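Local coordinates for protein cofilin (Streptomyces griseoflavus, PDB 5IVU) that probably binds actin, as a bacterial member of the ADF/cofilin family of actin-binding proteins, at residues Val67-Tyr72 / Asn82-Val87; Asp61-Ala66 / Met96-Ala101; Thr8-Cys13 / Glu39-Lys44. All blocks are in the same frame, centred on the assembly; numbering follows the deposited sequence.

In the fold
The three contacts belong to one mixed sheet and the helices packed on it. Interaction 3 comes first along the chain, joining the short strand 8-9 and the start of helix 11-21 to strand 39-46. Interaction 2 then closes a loop from strand 64-72 to helix 96-112, and interaction 1, the hairpin of strands 64-72 and 81-89, is nested inside that loop. The centres of interactions 1 and 2 lie about 21 Å apart, those of 2 and 3 about 15 Å, and those of 1 and 3 about 19 Å. Phe86 packs on Trp65, and Arg64 forms a salt bridge with Glu43, tying the contacts into the single ADF-homology domain.

Interaction 1: residues Val67-Tyr72 / Asn82-Val87; sequences VYDLEY and NKLTFV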
# COMPACT_ATOMS: atom_id res chain seq x y z
N VAL A 67 1.54 1.87 0.13
CA VAL A 67 2.99 1.88 0.07
C VAL A 67 3.51 2.10 1.49
O VAL A 67 2.97 2.93 2.22
CB VAL A 67 3.52 2.96 -0.90
CG1 VAL A 67 5.03 3.11 -0.77
CG2 VAL A 67 3.15 2.58 -2.32
N TYR A 68 4.53 1.33 1.87
CA TYR A 68 5.13 1.41 3.19
C TYR A 68 6.64 1.54 3.05
O TYR A 68 7.25 0.78 2.30
CB TYR A 68 4.78 0.17 4.04
CG TYR A 68 5.05 0.40 5.51
CD1 TYR A 68 6.31 0.18 6.05
CD2 TYR A 68 4.04 0.88 6.35
CE1 TYR A 68 6.57 0.42 7.40
CE2 TYR A 68 4.28 1.11 7.69
CZ TYR A 68 5.55 0.89 8.21
OH TYR A 68 5.81 1.12 9.54
N ASP A 69 7.22 2.50 3.75
CA ASP A 69 8.66 2.71 3.73
C ASP A 69 9.26 1.81 4.81
O ASP A 69 9.44 2.22 5.95
CB ASP A 69 9.01 4.18 3.94
CG ASP A 69 10.50 4.47 3.75
OD1 ASP A 69 11.20 3.70 3.04
OD2 ASP A 69 10.98 5.46 4.34
N LEU A 70 9.55 0.58 4.42
CA LEU A 70 9.94 -0.46 5.35
C LEU A 70 11.40 -0.36 5.71
O LEU A 70 12.26 -0.41 4.84
CB LEU A 70 9.66 -1.84 4.73
CG LEU A 70 9.73 -3.05 5.65
CD1 LEU A 70 8.53 -3.11 6.58
CD2 LEU A 70 9.81 -4.31 4.80
N GLU A 71 11.68 -0.21 7.00
CA GLU A 71 13.04 -0.20 7.54
C GLU A 71 13.39 -1.57 8.13
O GLU A 71 12.58 -2.19 8.80
CB GLU A 71 13.13 0.87 8.64
CG GLU A 71 14.54 1.10 9.18
CD GLU A 71 14.56 2.05 10.36
OE1 GLU A 71 13.89 1.77 11.38
OE2 GLU A 71 15.26 3.09 10.27
N TYR A 72 14.63 -2.01 7.92
CA TYR A 72 15.14 -3.25 8.54
C TYR A 72 16.65 -3.35 8.66
O TYR A 72 17.40 -2.60 8.01
CB TYR A 72 14.66 -4.48 7.78
CG TYR A 72 15.15 -4.58 6.35
CD1 TYR A 72 14.54 -3.85 5.35
CD2 TYR A 72 16.23 -5.39 6.01
CE1 TYR A 72 14.98 -3.91 4.04
CE2 TYR A 72 16.68 -5.47 4.70
CZ TYR A 72 16.05 -4.72 3.72
OH TYR A 72 16.47 -4.78 2.41
N ASN A 82 16.38 0.41 3.85
CA ASN A 82 14.97 0.74 3.61
C ASN A 82 14.51 0.16 2.29
O ASN A 82 15.28 0.10 1.33
CB ASN A 82 14.71 2.25 3.62
CG ASN A 82 14.54 2.79 5.03
OD1 ASN A 82 15.51 2.92 5.77
ND2 ASN A 82 13.30 3.12 5.39
N LYS A 83 13.24 -0.25 2.24
CA LYS A 83 12.65 -0.73 1.01
C LYS A 83 11.21 -0.24 0.87
O LYS A 83 10.39 -0.46 1.74
CB LYS A 83 12.71 -2.25 0.95
CG LYS A 83 14.09 -2.75 0.56
CD LYS A 83 14.10 -4.23 0.23
CE LYS A 83 15.34 -4.59 -0.58
NZ LYS A 83 15.45 -6.07 -0.79
N LEU A 84 10.93 0.44 -0.24
CA LEU A 84 9.59 0.89 -0.55
C LEU A 84 8.78 -0.36 -0.95
O LEU A 84 9.14 -1.06 -1.90
CB LEU A 84 9.60 1.93 -1.68
CG LEU A 84 10.38 3.22 -1.35
CD1 LEU A 84 10.88 3.92 -2.60
CD2 LEU A 84 9.55 4.16 -0.50
N THR A 85 7.72 -0.61 -0.20
CA THR A 85 6.94 -1.83 -0.29
C THR A 85 5.52 -1.54 -0.74
O THR A 85 4.80 -0.81 -0.08
CB THR A 85 6.89 -2.52 1.09
OG1 THR A 85 8.22 -2.69 1.60
CG2 THR A 85 6.18 -3.87 1.01
N PHE A 86 5.13 -2.11 -1.89
CA PHE A 86 3.75 -2.05 -2.38
C PHE A 86 2.97 -3.23 -1.83
O PHE A 86 3.46 -4.35 -1.83
CB PHE A 86 3.73 -2.07 -3.90
CG PHE A 86 2.39 -1.76 -4.49
CD1 PHE A 86 1.99 -0.44 -4.69
CD2 PHE A 86 1.52 -2.78 -4.86
CE1 PHE A 86 0.76 -0.15 -5.25
CE2 PHE A 86 0.29 -2.49 -5.42
CZ PHE A 86 -0.10 -1.18 -5.62
N VAL A 87 1.76 -2.96 -1.36
CA VAL A 87 0.92 -3.95 -0.70
C VAL A 87 -0.42 -3.95 -1.42
O VAL A 87 -1.08 -2.92 -1.45
CB VAL A 87 0.69 -3.58 0.79
CG1 VAL A 87 -0.31 -4.53 1.46
CG2 VAL A 87 2.00 -3.57 1.55
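Lys83 crosses the edge of the Tyr72 ring at a slant on the hairpin of strands 64-72 and 81-89, and its chain can be followed outward from CB. Lys83 CB lies 4.2 Å from Tyr72 CE1. Lys83 CG leans beside the backbone N (chi1 -78°), which brings it to the ring edge, in the ring plane, 3.8 Å from Tyr72 CE1. The extended chain then carries Lys83 CD to 3.3 Å from Tyr72 OH and CE past the same oxygen, while NZ goes on to a hydrogen bond with the carbonyl of Ala137. A serine in its place would probably leave that carbonyl without its ammonium donor and the edge of the Tyr72 ring without its aliphatic neighbour. The backbones beneath form the central antiparallel hairpin of the ADF-homology sheet: Tyr68 with Thr85 and Leu70 with Lys83 are hydrogen-bonded pairs, each closed by two N-H...O bonds. Lys83 O is gripped from opposite faces of its carbonyl plane, by Leu70 N at 3.0 Å and by Thr85 OG1 at 3.1 Å. That second bond fixes the threonine hydroxyl, which also lies against Leu70 CB. Beyond Leu70, His130 and Val133 of helix 130-136 cover this face. On the other face, Asn82 ND2 gives a weak bond to Asp69 OD1 at 3.2 Å, with amide and carboxylate planes 40° apart, and Glu71 turns its carboxylate to Lys80. Farther along the same face, Val67 CG2 touches Phe86 CD1 at 4.0 Å, the two side chains crossing at about a right angle.

Interaction 2: residues Asp61-Ala66 / Met96-Ala101; sequences DECRWA and MKQKMA
Gln98, on the first turn of helix 96-112, uses both ends of its amide on the chain leading into strand 64-72. Its OE1 accepts the backbone N-H of Cys63 at 3.0 Å, a nearly straight bond (167° at the hydrogen) that reaches the oxygen from above the amide plane. Its NE2 donates to Glu62 OE1 at 3.1 Å. Here the acceptor lies almost in the amide plane, the hydrogen arrives on the anti lone pair of the carboxylate oxygen, and the carboxylate and amide planes are nearly coplanar, 14° apart. Two bonds to neighbouring residues should hold the amide against flipping. The extended chain, with CG anti to the backbone N (chi1 -160°), carries the amide from the helix to the facing loop.

Glu62 OE1 has a second partner: Arg64 NH2 stands 2.9 Å from it in a salt bridge. One carboxylate oxygen thus accepts the amide hydrogen bond and faces the guanidinium charge, and the positive charge would favour the ionised acid. NH1 of the same guanidinium pairs with Glu43 on strand 39-46, placing Arg64 between two acidic side chains.

Beside the polar pairs, Cys63 SG rests 3.7 Å from Lys99 CG, meeting the aliphatic part of the lysine. The chain of Lys99 then bends away, and its NZ is satisfied by the carbonyl of Asp92. Tyr102, one turn farther along the helix, also touches Cys63 and meets the ring of Trp65. Together these contacts tie the first turn of helix 96-112 to the loop that leads into a central strand, as helices flank the mixed sheet on both sides in the ADF-homology fold.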
# COMPACT_ATOMS: atom_id res chain seq x y z
N ASP A 61 -12.39 -5.94 6.09
CA ASP A 61 -13.36 -6.44 5.11
C ASP A 61 -13.43 -5.59 3.82
O ASP A 61 -14.46 -5.57 3.14
CB ASP A 61 -14.74 -6.56 5.78
CG ASP A 61 -15.28 -5.22 6.29
OD1 ASP A 61 -14.56 -4.19 6.21
OD2 ASP A 61 -16.44 -5.20 6.77
N GLU A 62 -12.34 -4.89 3.50
CA GLU A 62 -12.24 -4.10 2.28
C GLU A 62 -10.84 -4.18 1.69
O GLU A 62 -9.87 -4.37 2.41
CB GLU A 62 -12.55 -2.63 2.53
CG GLU A 62 -14.01 -2.33 2.86
CD GLU A 62 -14.35 -0.87 2.64
OE1 GLU A 62 -14.31 -0.41 1.48
OE2 GLU A 62 -14.67 -0.18 3.63
N CYS A 63 -10.75 -4.05 0.36
CA CYS A 63 -9.47 -4.00 -0.33
C CYS A 63 -8.87 -2.60 -0.29
O CYS A 63 -9.59 -1.60 -0.28
CB CYS A 63 -9.62 -4.41 -1.80
SG CYS A 63 -10.48 -5.96 -2.06
N ARG A 64 -7.54 -2.57 -0.27
CA ARG A 64 -6.78 -1.33 -0.40
C ARG A 64 -5.49 -1.65 -1.15
O ARG A 64 -5.12 -2.82 -1.28
CB ARG A 64 -6.43 -0.71 0.97
CG ARG A 64 -7.60 -0.18 1.78
CD ARG A 64 -8.22 1.08 1.18
NE ARG A 64 -9.68 1.00 1.07
CZ ARG A 64 -10.57 1.33 2.01
NH1 ARG A 64 -10.20 1.79 3.20
NH2 ARG A 64 -11.86 1.20 1.76
N TRP A 65 -4.84 -0.61 -1.64
CA TRP A 65 -3.40 -0.66 -1.92
C TRP A 65 -2.69 0.23 -0.91
O TRP A 65 -3.30 1.13 -0.33
CB TRP A 65 -3.06 -0.17 -3.33
CG TRP A 65 -3.85 -0.80 -4.42
CD1 TRP A 65 -3.65 -2.03 -4.96
CD2 TRP A 65 -4.93 -0.21 -5.13
NE1 TRP A 65 -4.56 -2.26 -5.96
CE2 TRP A 65 -5.36 -1.15 -6.09
CE3 TRP A 65 -5.58 1.02 -5.06
CZ2 TRP A 65 -6.41 -0.90 -6.97
CZ3 TRP A 65 -6.64 1.27 -5.94
CH2 TRP A 65 -7.04 0.31 -6.87
N ALA A 66 -1.41 -0.03 -0.70
CA ALA A 66 -0.62 0.83 0.16
C ALA A 66 0.82 0.82 -0.27
O ALA A 66 1.26 -0.10 -0.94
CB ALA A 66 -0.72 0.39 1.61
N MET A 96 -16.47 -9.75 -3.53
CA MET A 96 -15.79 -10.15 -4.76
C MET A 96 -15.81 -9.06 -5.85
O MET A 96 -14.83 -8.88 -6.56
CB MET A 96 -16.42 -11.43 -5.30
CG MET A 96 -15.74 -12.01 -6.52
SD MET A 96 -16.86 -13.09 -7.40
CE MET A 96 -18.30 -12.07 -7.63
N LYS A 97 -16.94 -8.36 -5.97
CA LYS A 97 -17.06 -7.19 -6.86
C LYS A 97 -15.96 -6.16 -6.60
O LYS A 97 -15.42 -5.57 -7.54
CB LYS A 97 -18.44 -6.54 -6.69
CG LYS A 97 -18.72 -5.32 -7.56
CD LYS A 97 -20.13 -4.78 -7.32
CE LYS A 97 -20.29 -3.34 -7.80
NZ LYS A 97 -21.64 -2.80 -7.50
N GLN A 98 -15.63 -5.94 -5.32
CA GLN A 98 -14.56 -5.03 -4.95
C GLN A 98 -13.20 -5.62 -5.28
O GLN A 98 -12.34 -4.91 -5.82
CB GLN A 98 -14.63 -4.66 -3.47
CG GLN A 98 -13.87 -3.39 -3.14
CD GLN A 98 -13.79 -3.10 -1.66
OE1 GLN A 98 -13.47 -3.98 -0.86
NE2 GLN A 98 -14.03 -1.85 -1.28
N LYS A 99 -13.00 -6.90 -4.98
CA LYS A 99 -11.73 -7.57 -5.30
C LYS A 99 -11.43 -7.55 -6.80
O LYS A 99 -10.27 -7.40 -7.20
CB LYS A 99 -11.72 -9.02 -4.81
CG LYS A 99 -11.78 -9.23 -3.30
CD LYS A 99 -11.53 -10.70 -2.97
CE LYS A 99 -12.39 -11.21 -1.83
NZ LYS A 99 -11.99 -12.59 -1.45
N MET A 100 -12.47 -7.74 -7.62
CA MET A 100 -12.31 -7.72 -9.07
C MET A 100 -11.93 -6.33 -9.57
O MET A 100 -11.11 -6.22 -10.48
CB MET A 100 -13.60 -8.18 -9.79
CG MET A 100 -13.97 -9.65 -9.76
SD MET A 100 -12.58 -10.77 -9.86
CE MET A 100 -12.14 -10.97 -8.13
N ALA A 101 -12.52 -5.29 -8.97
CA ALA A 101 -12.22 -3.91 -9.37
C ALA A 101 -10.79 -3.49 -9.02
O ALA A 101 -10.10 -2.88 -9.84
CB ALA A 101 -13.22 -2.95 -8.75

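Interaction 3: residues Thr8-Cys13 / Glu39-Lys44; sequences TLNDAC and EIAVEK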
# COMPACT_ATOMS: atom_id res chain seq x y z
N THR A 8 -9.26 6.18 -13.77
CA THR A 8 -8.24 7.22 -13.94
C THR A 8 -7.42 7.39 -12.65
O THR A 8 -7.93 7.26 -11.54
CB THR A 8 -8.90 8.54 -14.42
OG1 THR A 8 -7.93 9.36 -15.09
CG2 THR A 8 -9.54 9.33 -13.28
N LEU A 9 -6.13 7.68 -12.80
CA LEU A 9 -5.24 7.88 -11.66
C LEU A 9 -5.19 9.35 -11.25
O LEU A 9 -4.89 10.21 -12.08
CB LEU A 9 -3.83 7.39 -12.02
CG LEU A 9 -2.73 7.46 -10.97
CD1 LEU A 9 -3.07 6.61 -9.76
CD2 LEU A 9 -1.42 7.00 -11.59
N ASN A 10 -5.47 9.63 -9.99
CA ASN A 10 -5.37 10.99 -9.45
C ASN A 10 -3.90 11.45 -9.36
O ASN A 10 -3.01 10.66 -9.00
CB ASN A 10 -6.09 11.04 -8.10
CG ASN A 10 -6.36 12.45 -7.60
OD1 ASN A 10 -6.16 13.44 -8.31
ND2 ASN A 10 -6.84 12.55 -6.37
N ASP A 11 -3.64 12.71 -9.72
CA ASP A 11 -2.29 13.29 -9.68
C ASP A 11 -1.67 13.24 -8.28
O ASP A 11 -0.46 13.07 -8.14
CB ASP A 11 -2.29 14.76 -10.16
CG ASP A 11 -2.60 14.91 -11.64
OD1 ASP A 11 -2.25 14.02 -12.45
OD2 ASP A 11 -3.17 15.96 -12.01
N ALA A 12 -2.53 13.39 -7.27
CA ALA A 12 -2.12 13.31 -5.85
C ALA A 12 -1.48 11.98 -5.42
O ALA A 12 -0.74 11.94 -4.44
CB ALA A 12 -3.31 13.61 -4.96
N CYS A 13 -1.76 10.89 -6.15
CA CYS A 13 -1.15 9.59 -5.85
C CYS A 13 0.37 9.62 -6.01
O CYS A 13 1.10 9.31 -5.05
CB CYS A 13 -1.76 8.48 -6.73
SG CYS A 13 -3.48 8.10 -6.34
N GLU A 39 -12.03 6.60 -10.06
CA GLU A 39 -10.65 7.06 -9.84
C GLU A 39 -9.94 6.39 -8.66
O GLU A 39 -10.57 6.08 -7.64
CB GLU A 39 -10.59 8.60 -9.70
CG GLU A 39 -10.83 9.17 -8.30
CD GLU A 39 -10.78 10.70 -8.26
OE1 GLU A 39 -11.30 11.36 -9.18
OE2 GLU A 39 -10.23 11.24 -7.28
N ILE A 40 -8.63 6.20 -8.81
CA ILE A 40 -7.76 5.77 -7.71
C ILE A 40 -7.27 7.03 -7.00
O ILE A 40 -6.80 7.97 -7.64
CB ILE A 40 -6.56 4.95 -8.21
CG1 ILE A 40 -7.02 3.70 -8.99
CG2 ILE A 40 -5.67 4.53 -7.04
CD1 ILE A 40 -5.96 3.08 -9.87
N ALA A 41 -7.38 7.05 -5.68
CA ALA A 41 -7.10 8.23 -4.87
C ALA A 41 -6.38 7.84 -3.59
O ALA A 41 -6.37 6.66 -3.22
CB ALA A 41 -8.40 8.95 -4.52
N VAL A 42 -5.80 8.84 -2.92
CA VAL A 42 -5.16 8.67 -1.62
C VAL A 42 -6.25 8.69 -0.58
O VAL A 42 -6.92 9.70 -0.43
CB VAL A 42 -4.16 9.81 -1.32
CG1 VAL A 42 -3.58 9.69 0.10
CG2 VAL A 42 -3.04 9.83 -2.35
N GLU A 43 -6.45 7.58 0.13
CA GLU A 43 -7.34 7.55 1.29
C GLU A 43 -6.67 8.25 2.45
O GLU A 43 -7.31 9.04 3.15
CB GLU A 43 -7.72 6.12 1.70
CG GLU A 43 -8.86 6.08 2.72
CD GLU A 43 -9.13 4.70 3.30
OE1 GLU A 43 -8.24 3.84 3.27
OE2 GLU A 43 -10.25 4.48 3.79
N LYS A 44 -5.41 7.94 2.69
CA LYS A 44 -4.64 8.66 3.70
C LYS A 44 -3.13 8.48 3.65
O LYS A 44 -2.60 7.59 3.00
CB LYS A 44 -5.13 8.37 5.11
CG LYS A 44 -5.35 6.92 5.53
CD LYS A 44 -5.68 6.80 7.05
CE LYS A 44 -4.74 7.56 8.02
NZ LYS A 44 -4.97 7.30 9.48
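Thr8 and Ile40 are joined by the first of two backbone hydrogen bonds, Ile40 N to Thr8 O at 3.0 Å. The second runs the other way, from Asn10 N to Ile40 O at 3.2 Å. Between them they bracket Leu9 in the parallel pairing of strand 8-9 with strand 39-46. A CA-H...O contact from Glu39 CA to Thr8 O, also 3.2 Å, gives that oxygen a second neighbour. Within the first segment, Cys13 N bonds to Asn10 O, closing the bend between strand and helix.

Apolar contacts occupy both faces of the strand pair. On one, Leu9 CD1 reaches the CB of Ile40 at 4.2 Å, while Leu109 of helix 96-112 also touches the isoleucine. On the other, Thr8 CG2 stands 3.8 Å from Glu39 CB. Where the chain turns into helix 11-21, Cys13 takes over, its SG packing on Ile40 CG2 and Val42 CG2.

Van der Waals approaches to carbonyl oxygens accompany these. Cys13 SG, leaning beside the backbone N (chi1 -68°), lies 3.6 Å from Ile40 O. Val42 CG2 reaches Ala12 O at 3.8 Å and lies near Cys13 CA.

Among the polar side chains, Asn10 ND2 and Glu39 OE2 are 3.7 Å apart, a long approach with amide and carboxylate planes turned 50° from each other.

A short edge strand that runs parallel to its neighbour and then turns, through Asn10, into a helix is the opening element of this ADF-homology domain, with Cys13 among the residues that lay helix 11-21 against the sheet.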